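Local atomic coordinates of CurH (Lyngbya majuscula, PDB entry 3KG7), a protein that probably catalyses the dehydration of a beta-hydroxyacyl intermediate, as the dehydratase domain of the CurH module in the curacin polyketide synthase. Residues I38-V43 with G165-A170. Residues are numbered along the deposited sequence; the frame is centred on the assembly and turned at random.
Sequences IGDHRV and GPMLQA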
ATOM      1  N   ILE C  38     -22.072  -0.598 -12.422  1.00 80.23           N
ATOM      2  CA  ILE C  38     -21.454  -1.512 -13.387  1.00 79.40           C
ATOM      3  C   ILE C  38     -22.495  -2.472 -13.948  1.00 80.83           C
ATOM      4  O   ILE C  38     -22.474  -2.801 -15.131  1.00 82.72           O
ATOM      5  CB  ILE C  38     -20.278  -2.300 -12.788  1.00 77.96           C
ATOM      6  CG1 ILE C  38     -19.268  -1.335 -12.172  1.00 78.04           C
ATOM      7  CG2 ILE C  38     -19.617  -3.180 -13.854  1.00 75.59           C
ATOM      8  CD1 ILE C  38     -18.262  -2.007 -11.299  1.00 78.70           C
ATOM      9  N   GLY C  39     -23.425  -2.894 -13.098  1.00 79.65           N
ATOM     10  CA  GLY C  39     -24.512  -3.766 -13.510  1.00 78.10           C
ATOM     11  C   GLY C  39     -25.392  -3.183 -14.593  1.00 79.75           C
ATOM     12  O   GLY C  39     -26.139  -3.909 -15.243  1.00 80.32           O
ATOM     13  N   ASP C  40     -25.310  -1.870 -14.791  1.00 81.55           N
ATOM     14  CA  ASP C  40     -26.068  -1.209 -15.851  1.00 82.54           C
ATOM     15  C   ASP C  40     -25.212  -0.827 -17.071  1.00 83.05           C
ATOM     16  O   ASP C  40     -25.700  -0.172 -17.996  1.00 83.84           O
ATOM     17  CB  ASP C  40     -26.867  -0.022 -15.295  1.00 85.07           C
ATOM     18  CG  ASP C  40     -28.161  -0.456 -14.593  1.00 87.10           C
ATOM     19  OD1 ASP C  40     -28.738  -1.518 -14.936  1.00 86.63           O
ATOM     20  OD2 ASP C  40     -28.606   0.282 -13.688  1.00 88.73           O
ATOM     21  N   HIS C  41     -23.941  -1.236 -17.067  1.00 82.89           N
ATOM     22  CA  HIS C  41     -23.096  -1.168 -18.269  1.00 83.27           C
ATOM     23  C   HIS C  41     -22.801  -2.587 -18.762  1.00 83.92           C
ATOM     24  O   HIS C  41     -21.776  -3.183 -18.415  1.00 84.88           O
ATOM     25  CB  HIS C  41     -21.792  -0.391 -18.019  1.00 85.33           C
ATOM     26  CG  HIS C  41     -20.941  -0.249 -19.244  1.00 88.11           C
ATOM     27  ND1 HIS C  41     -19.904  -1.109 -19.534  1.00 89.64           N
ATOM     28  CD2 HIS C  41     -20.996   0.633 -20.271  1.00 88.94           C
ATOM     29  CE1 HIS C  41     -19.348  -0.756 -20.680  1.00 88.87           C
ATOM     30  NE2 HIS C  41     -19.990   0.301 -21.146  1.00 89.39           N
ATOM     31  N   ARG C  42     -23.709  -3.120 -19.572  1.00 84.12           N
ATOM     32  CA  ARG C  42     -23.668  -4.527 -19.940  1.00 84.58           C
ATOM     33  C   ARG C  42     -23.188  -4.740 -21.373  1.00 83.31           C
ATOM     34  O   ARG C  42     -23.837  -4.300 -22.336  1.00 83.77           O
ATOM     35  CB  ARG C  42     -25.045  -5.176 -19.718  1.00 85.98           C
ATOM     36  CG  ARG C  42     -25.626  -4.965 -18.312  1.00 86.99           C
ATOM     37  CD  ARG C  42     -26.947  -5.714 -18.089  1.00 88.25           C
ATOM     38  NE  ARG C  42     -26.744  -7.147 -17.842  1.00 91.59           N
ATOM     39  CZ  ARG C  42     -26.459  -7.691 -16.657  1.00 92.24           C
ATOM     40  NH1 ARG C  42     -26.332  -6.941 -15.569  1.00 93.57           N
ATOM     41  NH2 ARG C  42     -26.289  -9.001 -16.557  1.00 92.45           N
ATOM     42  N   VAL C  43     -22.037  -5.404 -21.501  1.00 81.03           N
ATOM     43  CA  VAL C  43     -21.556  -5.895 -22.800  1.00 80.34           C
ATOM     44  C   VAL C  43     -21.679  -7.426 -22.829  1.00 80.10           C
ATOM     45  O   VAL C  43     -21.228  -8.111 -21.908  1.00 80.05           O
ATOM     46  CB  VAL C  43     -20.101  -5.457 -23.102  1.00 78.93           C
ATOM     47  CG1 VAL C  43     -19.730  -5.804 -24.531  1.00 78.78           C
ATOM     48  CG2 VAL C  43     -19.934  -3.964 -22.883  1.00 79.55           C
ATOM     49  N   GLY C 165     -28.085   0.447 -18.908  1.00 80.30           N
ATOM     50  CA  GLY C 165     -29.154   0.449 -17.914  1.00 79.69           C
ATOM     51  C   GLY C 165     -29.372   1.820 -17.287  1.00 79.86           C
ATOM     52  O   GLY C 165     -28.617   2.758 -17.567  1.00 79.53           O
ATOM     53  N   PRO C 166     -30.405   1.944 -16.428  1.00 80.01           N
ATOM     54  CA  PRO C 166     -30.848   3.179 -15.764  1.00 80.85           C
ATOM     55  C   PRO C 166     -29.730   4.081 -15.223  1.00 82.21           C
ATOM     56  O   PRO C 166     -29.837   5.313 -15.291  1.00 80.95           O
ATOM     57  CB  PRO C 166     -31.698   2.653 -14.603  1.00 80.57           C
ATOM     58  CG  PRO C 166     -32.293   1.419 -15.133  1.00 79.21           C
ATOM     59  CD  PRO C 166     -31.249   0.799 -16.034  1.00 79.32           C
HETATM   60  N   MSE C 167     -28.677   3.463 -14.693  1.00 84.22           N
HETATM   61  CA  MSE C 167     -27.579   4.181 -14.060  1.00 88.36           C
HETATM   62  C   MSE C 167     -26.523   4.652 -15.057  1.00 86.31           C
HETATM   63  O   MSE C 167     -25.548   5.315 -14.674  1.00 84.26           O
HETATM   64  CB  MSE C 167     -26.956   3.306 -12.982  1.00 90.39           C
HETATM   65  CG  MSE C 167     -27.484   3.595 -11.605  1.00 93.90           C
HETATM   66 SE   MSE C 167     -27.002   2.206 -10.322  1.00102.20          SE
HETATM   67  CE  MSE C 167     -28.766   1.414 -10.009  1.00 95.30           C
ATOM     68  N   LEU C 168     -26.727   4.302 -16.328  1.00 85.19           N
ATOM     69  CA  LEU C 168     -25.832   4.689 -17.417  1.00 83.29           C
ATOM     70  C   LEU C 168     -26.525   5.618 -18.416  1.00 83.84           C
ATOM     71  O   LEU C 168     -25.884   6.173 -19.313  1.00 83.45           O
ATOM     72  CB  LEU C 168     -25.303   3.447 -18.147  1.00 81.89           C
ATOM     73  CG  LEU C 168     -23.970   2.771 -17.777  1.00 80.34           C
ATOM     74  CD1 LEU C 168     -22.768   3.605 -18.190  1.00 78.42           C
ATOM     75  CD2 LEU C 168     -23.884   2.405 -16.313  1.00 79.06           C
ATOM     76  N   GLN C 169     -27.833   5.790 -18.252  1.00 85.72           N
ATOM     77  CA  GLN C 169     -28.624   6.608 -19.172  1.00 87.33           C
ATOM     78  C   GLN C 169     -28.453   8.099 -18.903  1.00 87.52           C
ATOM     79  O   GLN C 169     -29.338   8.756 -18.345  1.00 88.83           O
ATOM     80  CB  GLN C 169     -30.089   6.184 -19.128  1.00 87.24           C
ATOM     81  CG  GLN C 169     -30.345   4.926 -19.940  1.00 89.86           C
ATOM     82  CD  GLN C 169     -31.633   4.231 -19.571  1.00 91.80           C
ATOM     83  OE1 GLN C 169     -32.065   4.262 -18.419  1.00 93.74           O
ATOM     84  NE2 GLN C 169     -32.250   3.583 -20.549  1.00 92.67           N
ATOM     85  N   ALA C 170     -27.299   8.618 -19.313  1.00 86.65           N
ATOM     86  CA  ALA C 170     -26.913  10.007 -19.057  1.00 87.22           C
ATOM     87  C   ALA C 170     -27.181  10.918 -20.248  1.00 88.36           C
ATOM     88  O   ALA C 170     -27.053  12.136 -20.136  1.00 89.75           O
ATOM     89  CB  ALA C 170     -25.438  10.084 -18.656  1.00 86.19           C
TER
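The backbone carbonyl of D40 receives the N-H of G165 on a lone pair in the carbonyl plane, D40 O to G165 N 2.6 Å, with an N-H...O angle of 166°. This bond carries the antiparallel pairing of strands 41-43 and 162-164, where R42 pairs with V163, one step past their ends. The chain then folds into a type I turn over G165-L168, closed by L168 N to G165 O at 2.7 Å. The D40 carboxylate lies along this turn: with CG anti to the carbonyl carbon (chi1 -79°), it reaches beside P166 CD and accepts a weak bond from the backbone, D40 OD2 to M167 N at 3.3 Å. The side chains of P166 and D40 cross at roughly a right angle, and CB of selenomethionine M167 touches the same oxygen, D40 OD2, at 3.5 Å. On the buried side, L168 packs its branched end against the D40 carbonyl and H41, with L168 CG 3.8 Å from H41 CB and L168 CD1 obliquely near the imidazole. H41 ND1 is bonded to the carbonyl of V48, which fixes the ring's rotation, while V203 and D206 of helix 202-207 pack against L168 and H41 respectively. Within 38-43, R42 NH1 turns back to G39 O, which lies in its guanidinium plane at 3.1 Å, and R42 NH2 forms a salt bridge with D45. The contact continues, past its strand ends, a small antiparallel sheet that joins the two hotdog halves of the double hotdog fold of polyketide synthase dehydratases.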